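Local coordinates for takeout-like protein 1 (Epiphyas postvittana, PDB 3E8T) that binds ubiquinone-8 and probably serves as a carrier of hydrophobic ligands in this insect, at residues H34-F47 with V193-H207. Residues are numbered along the deposited sequence; the frame is centred on the assembly and turned at random.
Sequences HGVEVMDVLDLDDF and VMEAAAKKIFKNIKH. With UQ8 (Ubiquinone-8), chain B.
Residues 34-47 run back along the helix of 193-207, the strand segment at 42-44 lying 8.6 Å from the helix axis at 121°, with Val36 level with Asn204 and Leu44 with Ala196. Asn204, a buried amide, works with both its atoms: OD1 accepts the backbone N of Glu37 at 2.9 Å, from above the carbonyl plane, while ND2 gives a nearly straight bond (174°) to the anti lone pair of Glu37 OE1 and a second to Lys200 O, one turn back. Replacing this amide by alanine is likely to leave Glu37 N-H and OE1 without their mates and Lys200 O without its side-chain donor. The Met39 sulfur packs on Asn204 CB. Lys200 stretches out with CG anti to its backbone N (chi1 -174°); its CD lies 3.5 Å from Leu42 CD1, and NZ goes on to Asp43 O at 2.7 Å, so one long side chain serves both a greasy and a polar neighbour.

In this JHBP-family fold, the long helix lies against the curled antiparallel sheet, and its adjoining side lines the ubiquinone pocket: Ile201 CD1 approaches UQ8 C18 to 3.5 Å while its CG1 backs onto Leu42. Small Ala196 and Ala197 let the strand come close, Leu44 CD2 resting on Ala197 CA. Ala196 CB sits over one face of the Phe47 ring, 4.1 Å from its centroid, a CH-pi contact. At the far end, His207 NE2 donates in its ring plane to His34 O at 2.7 Å.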
loop_
_atom_site.group_PDB
_atom_site.type_symbol
_atom_site.label_atom_id
_atom_site.label_comp_id
_atom_site.label_asym_id
_atom_site.label_seq_id
_atom_site.Cartn_x
_atom_site.Cartn_y
_atom_site.Cartn_z
ATOM N N HIS A 34 6.512 -2.287 -20.444
ATOM C CA HIS A 34 6.806 -0.914 -20.054
ATOM C C HIS A 34 7.553 -0.833 -18.752
ATOM O O HIS A 34 7.789 0.270 -18.254
ATOM C CB HIS A 34 5.502 -0.132 -19.917
ATOM C CG HIS A 34 4.835 0.104 -21.227
ATOM N ND1 HIS A 34 5.134 1.199 -22.001
ATOM C CD2 HIS A 34 4.010 -0.668 -21.958
ATOM C CE1 HIS A 34 4.463 1.125 -23.136
ATOM N NE2 HIS A 34 3.779 -0.002 -23.143
ATOM N N GLY A 35 7.898 -1.978 -18.173
ATOM C CA GLY A 35 8.638 -1.986 -16.916
ATOM C C GLY A 35 7.787 -1.726 -15.680
ATOM O O GLY A 35 8.340 -1.331 -14.659
ATOM N N VAL A 36 6.471 -1.915 -15.781
ATOM C CA VAL A 36 5.541 -1.712 -14.655
ATOM C C VAL A 36 5.167 -3.072 -14.112
ATOM O O VAL A 36 4.507 -3.867 -14.789
ATOM C CB VAL A 36 4.297 -0.892 -15.063
ATOM C CG1 VAL A 36 3.337 -0.795 -13.894
ATOM C CG2 VAL A 36 4.703 0.490 -15.564
ATOM N N GLU A 37 5.564 -3.294 -12.869
ATOM C CA GLU A 37 5.388 -4.555 -12.209
ATOM C C GLU A 37 3.923 -4.789 -11.812
ATOM O O GLU A 37 3.148 -3.848 -11.709
ATOM C CB GLU A 37 6.275 -4.553 -10.962
ATOM C CG GLU A 37 7.763 -4.302 -11.281
ATOM C CD GLU A 37 8.651 -4.090 -10.048
ATOM O OE1 GLU A 37 8.501 -3.080 -9.315
ATOM O OE2 GLU A 37 9.519 -4.955 -9.793
ATOM N N VAL A 38 3.525 -6.041 -11.630
ATOM C CA VAL A 38 2.196 -6.358 -11.144
ATOM C C VAL A 38 2.040 -5.829 -9.708
ATOM O O VAL A 38 2.907 -6.005 -8.864
ATOM C CB VAL A 38 1.949 -7.864 -11.147
ATOM C CG1 VAL A 38 0.569 -8.223 -10.592
ATOM C CG2 VAL A 38 2.201 -8.462 -12.529
ATOM N N MET A 39 0.941 -5.144 -9.436
ATOM C CA MET A 39 0.676 -4.576 -8.105
ATOM C C MET A 39 -0.516 -5.180 -7.419
ATOM O O MET A 39 -0.864 -4.769 -6.321
ATOM C CB MET A 39 0.574 -3.053 -8.180
ATOM C CG MET A 39 1.939 -2.416 -8.430
ATOM S SD MET A 39 1.909 -0.756 -9.047
ATOM C CE MET A 39 1.679 -1.053 -10.821
ATOM N N ASP A 40 -1.157 -6.170 -8.040
ATOM C CA ASP A 40 -2.171 -7.001 -7.370
ATOM C C ASP A 40 -2.139 -8.345 -8.098
ATOM O O ASP A 40 -2.665 -8.466 -9.203
ATOM C CB ASP A 40 -3.581 -6.374 -7.342
ATOM C CG ASP A 40 -4.543 -7.155 -6.416
ATOM O OD1 ASP A 40 -4.162 -8.256 -5.926
ATOM O OD2 ASP A 40 -5.694 -6.704 -6.168
ATOM N N VAL A 41 -1.445 -9.332 -7.559
ATOM C CA VAL A 41 -0.837 -9.386 -6.233
ATOM C C VAL A 41 0.511 -8.719 -6.298
ATOM O O VAL A 41 1.301 -8.972 -7.209
ATOM C CB VAL A 41 -0.712 -10.843 -5.796
ATOM C CG1 VAL A 41 -0.032 -10.941 -4.474
ATOM C CG2 VAL A 41 -2.088 -11.493 -5.654
ATOM N N LEU A 42 0.781 -7.821 -5.375
ATOM C CA LEU A 42 2.070 -7.151 -5.261
ATOM C C LEU A 42 3.042 -7.968 -4.452
ATOM O O LEU A 42 2.731 -8.349 -3.337
ATOM C CB LEU A 42 1.896 -5.798 -4.575
ATOM C CG LEU A 42 3.128 -4.945 -4.318
ATOM C CD1 LEU A 42 3.827 -4.509 -5.609
ATOM C CD2 LEU A 42 2.823 -3.737 -3.450
ATOM N N ASP A 43 4.210 -8.248 -5.043
ATOM C CA ASP A 43 5.282 -8.889 -4.314
ATOM C C ASP A 43 6.033 -7.834 -3.510
ATOM O O ASP A 43 6.452 -6.822 -4.030
ATOM C CB ASP A 43 6.202 -9.632 -5.308
ATOM C CG ASP A 43 5.660 -10.999 -5.697
ATOM O OD1 ASP A 43 5.629 -11.871 -4.822
ATOM O OD2 ASP A 43 5.258 -11.224 -6.876
ATOM N N LEU A 44 6.147 -8.064 -2.221
ATOM C CA LEU A 44 6.889 -7.178 -1.340
ATOM C C LEU A 44 8.315 -7.673 -1.210
ATOM O O LEU A 44 8.539 -8.873 -1.034
ATOM C CB LEU A 44 6.239 -7.155 0.058
ATOM C CG LEU A 44 4.761 -6.777 0.037
ATOM C CD1 LEU A 44 4.128 -6.928 1.417
ATOM C CD2 LEU A 44 4.555 -5.342 -0.507
ATOM N N ASP A 45 9.279 -6.780 -1.225
ATOM C CA ASP A 45 10.633 -7.185 -0.940
ATOM C C ASP A 45 10.696 -7.646 0.520
ATOM O O ASP A 45 9.951 -7.186 1.364
ATOM C CB ASP A 45 11.613 -6.033 -1.201
ATOM C CG ASP A 45 11.775 -5.703 -2.671
ATOM O OD1 ASP A 45 11.241 -6.414 -3.516
ATOM O OD2 ASP A 45 12.438 -4.676 -2.925
ATOM N N ASP A 46 11.614 -8.537 0.819
ATOM C CA ASP A 46 11.813 -9.024 2.170
ATOM C C ASP A 46 12.072 -7.871 3.089
ATOM O O ASP A 46 12.801 -6.931 2.726
ATOM C CB ASP A 46 12.913 -10.103 2.163
ATOM C CG ASP A 46 12.479 -11.402 1.322
ATOM O OD1 ASP A 46 11.324 -11.487 0.835
ATOM O OD2 ASP A 46 13.286 -12.369 1.193
ATOM N N PHE A 47 11.445 -7.874 4.262
ATOM C CA PHE A 47 11.664 -6.778 5.187
ATOM C C PHE A 47 11.594 -7.254 6.621
ATOM O O PHE A 47 11.113 -8.338 6.895
ATOM C CB PHE A 47 10.767 -5.559 4.938
ATOM C CG PHE A 47 9.307 -5.773 5.246
ATOM C CD1 PHE A 47 8.772 -5.400 6.453
ATOM C CD2 PHE A 47 8.456 -6.331 4.345
ATOM C CE1 PHE A 47 7.443 -5.635 6.746
ATOM C CE2 PHE A 47 7.150 -6.538 4.625
ATOM C CZ PHE A 47 6.623 -6.191 5.829
ATOM N N VAL A 193 4.842 -1.985 7.178
ATOM C CA VAL A 193 4.186 -2.809 6.181
ATOM C C VAL A 193 3.651 -1.944 5.037
ATOM O O VAL A 193 3.860 -2.207 3.855
ATOM C CB VAL A 193 3.073 -3.639 6.867
ATOM C CG1 VAL A 193 2.341 -4.524 5.849
ATOM C CG2 VAL A 193 3.682 -4.467 8.005
ATOM N N MET A 194 2.985 -0.847 5.401
ATOM C CA MET A 194 2.516 0.119 4.416
ATOM C C MET A 194 3.687 0.582 3.553
ATOM O O MET A 194 3.549 0.693 2.338
ATOM C CB MET A 194 1.873 1.332 5.108
ATOM C CG MET A 194 1.521 2.472 4.135
ATOM S SD MET A 194 0.628 3.809 4.954
ATOM C CE MET A 194 1.864 4.521 6.064
ATOM N N GLU A 195 4.825 0.888 4.172
ATOM C CA GLU A 195 5.972 1.427 3.425
ATOM C C GLU A 195 6.516 0.400 2.460
ATOM O O GLU A 195 6.976 0.744 1.352
ATOM C CB GLU A 195 7.065 1.920 4.348
ATOM C CG GLU A 195 8.350 2.373 3.648
ATOM C CD GLU A 195 8.285 3.595 2.683
ATOM O OE1 GLU A 195 7.206 4.122 2.274
ATOM O OE2 GLU A 195 9.401 4.017 2.287
ATOM N N ALA A 196 6.526 -0.874 2.837
ATOM C CA ALA A 196 7.052 -1.942 1.950
ATOM C C ALA A 196 6.233 -1.921 0.654
ATOM O O ALA A 196 6.739 -2.164 -0.451
ATOM C CB ALA A 196 6.925 -3.317 2.642
ATOM N N ALA A 197 4.943 -1.673 0.799
ATOM C CA ALA A 197 4.090 -1.616 -0.386
ATOM C C ALA A 197 4.215 -0.290 -1.116
ATOM O O ALA A 197 4.352 -0.245 -2.336
ATOM C CB ALA A 197 2.675 -1.881 -0.009
ATOM N N ALA A 198 4.108 0.802 -0.357
ATOM C CA ALA A 198 4.054 2.122 -0.965
ATOM C C ALA A 198 5.308 2.462 -1.757
ATOM O O ALA A 198 5.245 3.091 -2.802
ATOM C CB ALA A 198 3.806 3.190 0.113
ATOM N N LYS A 199 6.472 2.055 -1.269
ATOM C CA LYS A 199 7.689 2.427 -1.980
ATOM C C LYS A 199 7.714 1.795 -3.372
ATOM O O LYS A 199 8.125 2.439 -4.353
ATOM C CB LYS A 199 8.934 2.049 -1.174
ATOM C CG LYS A 199 9.235 0.582 -1.042
ATOM C CD LYS A 199 10.242 0.425 0.105
ATOM C CE LYS A 199 11.020 -0.840 0.076
ATOM N NZ LYS A 199 11.924 -0.889 1.270
ATOM N N LYS A 200 7.207 0.564 -3.487
ATOM C CA LYS A 200 7.147 -0.140 -4.764
ATOM C C LYS A 200 6.101 0.465 -5.687
ATOM O O LYS A 200 6.343 0.651 -6.884
ATOM C CB LYS A 200 6.831 -1.624 -4.533
ATOM C CG LYS A 200 6.888 -2.507 -5.761
ATOM C CD LYS A 200 7.272 -3.915 -5.365
ATOM C CE LYS A 200 7.315 -4.842 -6.555
ATOM N NZ LYS A 200 7.959 -6.152 -6.196
ATOM N N ILE A 201 4.916 0.713 -5.153
ATOM C CA ILE A 201 3.863 1.321 -5.940
ATOM C C ILE A 201 4.276 2.706 -6.442
ATOM O O ILE A 201 4.080 3.031 -7.625
ATOM C CB ILE A 201 2.549 1.377 -5.150
ATOM C CG1 ILE A 201 2.079 -0.049 -4.818
ATOM C CG2 ILE A 201 1.462 2.132 -5.899
ATOM C CD1 ILE A 201 1.094 -0.166 -3.728
ATOM N N PHE A 202 4.845 3.533 -5.578
ATOM C CA PHE A 202 5.278 4.849 -6.006
ATOM C C PHE A 202 6.301 4.783 -7.120
ATOM O O PHE A 202 6.246 5.533 -8.098
ATOM C CB PHE A 202 5.866 5.617 -4.807
ATOM C CG PHE A 202 6.344 6.989 -5.137
ATOM C CD1 PHE A 202 5.457 8.032 -5.274
ATOM C CD2 PHE A 202 7.687 7.221 -5.331
ATOM C CE1 PHE A 202 5.930 9.297 -5.570
ATOM C CE2 PHE A 202 8.140 8.477 -5.637
ATOM C CZ PHE A 202 7.254 9.500 -5.739
ATOM N N LYS A 203 7.295 3.913 -6.979
ATOM C CA LYS A 203 8.311 3.804 -8.003
ATOM C C LYS A 203 7.674 3.447 -9.356
ATOM O O LYS A 203 8.067 3.967 -10.395
ATOM C CB LYS A 203 9.350 2.780 -7.586
ATOM C CG LYS A 203 10.484 2.586 -8.536
ATOM C CD LYS A 203 11.334 1.477 -8.049
ATOM C CE LYS A 203 10.681 0.149 -8.339
ATOM N NZ LYS A 203 10.941 -0.835 -7.254
ATOM N N ASN A 204 6.696 2.543 -9.361
ATOM C CA ASN A 204 6.023 2.141 -10.593
ATOM C C ASN A 204 5.171 3.236 -11.204
ATOM O O ASN A 204 5.221 3.465 -12.426
ATOM C CB ASN A 204 5.245 0.861 -10.343
ATOM C CG ASN A 204 6.146 -0.365 -10.408
ATOM O OD1 ASN A 204 6.431 -0.875 -11.489
ATOM N ND2 ASN A 204 6.599 -0.848 -9.262
ATOM N N ILE A 205 4.402 3.947 -10.390
ATOM C CA ILE A 205 3.613 5.077 -10.939
ATOM C C ILE A 205 4.535 6.181 -11.472
ATOM O O ILE A 205 4.283 6.746 -12.556
ATOM C CB ILE A 205 2.618 5.658 -9.939
ATOM C CG1 ILE A 205 1.697 4.598 -9.342
ATOM C CG2 ILE A 205 1.824 6.776 -10.577
ATOM C CD1 ILE A 205 0.987 5.133 -8.025
ATOM N N LYS A 206 5.581 6.495 -10.727
ATOM C CA LYS A 206 6.556 7.484 -11.166
ATOM C C LYS A 206 7.159 7.122 -12.513
ATOM O O LYS A 206 7.251 7.957 -13.422
ATOM C CB LYS A 206 7.642 7.647 -10.124
ATOM C CG LYS A 206 8.750 8.555 -10.514
ATOM C CD LYS A 206 9.724 8.752 -9.347
ATOM C CE LYS A 206 11.031 9.384 -9.740
ATOM N NZ LYS A 206 10.907 10.704 -10.380
ATOM N N HIS A 207 7.573 5.885 -12.656
ATOM C CA HIS A 207 8.133 5.400 -13.906
ATOM C C HIS A 207 7.146 5.525 -15.050
ATOM O O HIS A 207 7.503 5.974 -16.174
ATOM C CB HIS A 207 8.507 3.925 -13.693
ATOM C CG HIS A 207 8.967 3.233 -14.925
ATOM N ND1 HIS A 207 10.161 3.524 -15.549
ATOM C CD2 HIS A 207 8.367 2.275 -15.660
ATOM C CE1 HIS A 207 10.282 2.741 -16.611
ATOM N NE2 HIS A 207 9.197 1.994 -16.714
HETATM C C45 UQ8 B . 3.387 -11.076 13.928
HETATM C C44 UQ8 B . 2.791 -9.988 14.825
HETATM C C46 UQ8 B . 2.447 -10.593 16.160
HETATM C C43 UQ8 B . 1.573 -9.317 14.219
HETATM C C42 UQ8 B . 1.805 -8.957 12.743
HETATM C C41 UQ8 B . 2.807 -7.814 12.655
HETATM C C39 UQ8 B . 2.343 -6.790 11.641
HETATM C C40 UQ8 B . 3.219 -6.387 10.457
HETATM C C38 UQ8 B . 1.144 -6.156 11.824
HETATM C C37 UQ8 B . 0.614 -5.209 10.960
HETATM C C36 UQ8 B . -0.842 -5.032 11.394
HETATM C C34 UQ8 B . -1.644 -4.158 10.448
HETATM C C35 UQ8 B . -3.011 -4.129 10.683
HETATM C C33 UQ8 B . -1.038 -3.507 9.376
HETATM C C32 UQ8 B . -1.613 -2.648 8.445
HETATM C C31 UQ8 B . -0.766 -2.712 7.146
HETATM C C29 UQ8 B . -1.189 -1.694 6.097
HETATM C C30 UQ8 B . -1.503 -0.221 6.511
HETATM C C28 UQ8 B . -1.301 -2.081 4.766
HETATM C C27 UQ8 B . -1.680 -1.252 3.717
HETATM C C26 UQ8 B . -1.028 -1.676 2.393
HETATM C C24 UQ8 B . -1.641 -0.909 1.216
HETATM C C25 UQ8 B . -3.092 -1.173 0.780
HETATM C C23 UQ8 B . -0.882 0.029 0.551
HETATM C C22 UQ8 B . -1.270 0.810 -0.542
HETATM C C21 UQ8 B . -0.197 1.844 -0.884
HETATM C C19 UQ8 B . -0.649 2.967 -1.818
HETATM C C20 UQ8 B . 0.410 4.056 -1.979
HETATM C C18 UQ8 B . -1.188 2.461 -3.163
HETATM C C17 UQ8 B . -1.534 3.624 -4.103
HETATM C C16 UQ8 B . -2.496 3.217 -5.232
HETATM C C14 UQ8 B . -2.479 4.298 -6.307
HETATM C C15 UQ8 B . -2.415 5.776 -5.878
HETATM C C13 UQ8 B . -2.490 3.975 -7.662
HETATM C C12 UQ8 B . -2.455 4.937 -8.669
HETATM C C11 UQ8 B . -3.129 4.483 -9.980
HETATM C C9 UQ8 B . -3.615 5.687 -10.808
HETATM C C10 UQ8 B . -2.945 7.004 -10.381
HETATM C C8 UQ8 B . -3.372 5.396 -12.287
HETATM C C7 UQ8 B . -2.264 6.263 -12.892
HETATM C C6 UQ8 B . -2.752 7.666 -13.328
HETATM C C1 UQ8 B . -1.972 8.788 -13.021
HETATM C C1M UQ8 B . -0.780 8.595 -12.324
HETATM C C2 UQ8 B . -2.365 10.081 -13.388
HETATM O O2 UQ8 B . -1.675 11.068 -13.121
HETATM C C3 UQ8 B . -3.550 10.272 -14.081
HETATM O O3 UQ8 B . -3.930 11.532 -14.438
HETATM C C3M UQ8 B . -3.323 11.893 -15.678
HETATM C C4 UQ8 B . -4.350 9.180 -14.395
HETATM O O4 UQ8 B . -5.515 9.389 -15.078
HETATM C C4M UQ8 B . -6.327 10.365 -14.409
HETATM C C5 UQ8 B . -3.955 7.888 -14.020
HETATM O O5 UQ8 B . -4.680 6.937 -14.322
HETATM O O HOH W 1 8.837 0.556 -12.545
HETATM O O HOH W 2 8.857 -3.831 -1.005
HETATM O O HOH W 3 10.927 -5.582 -6.047
#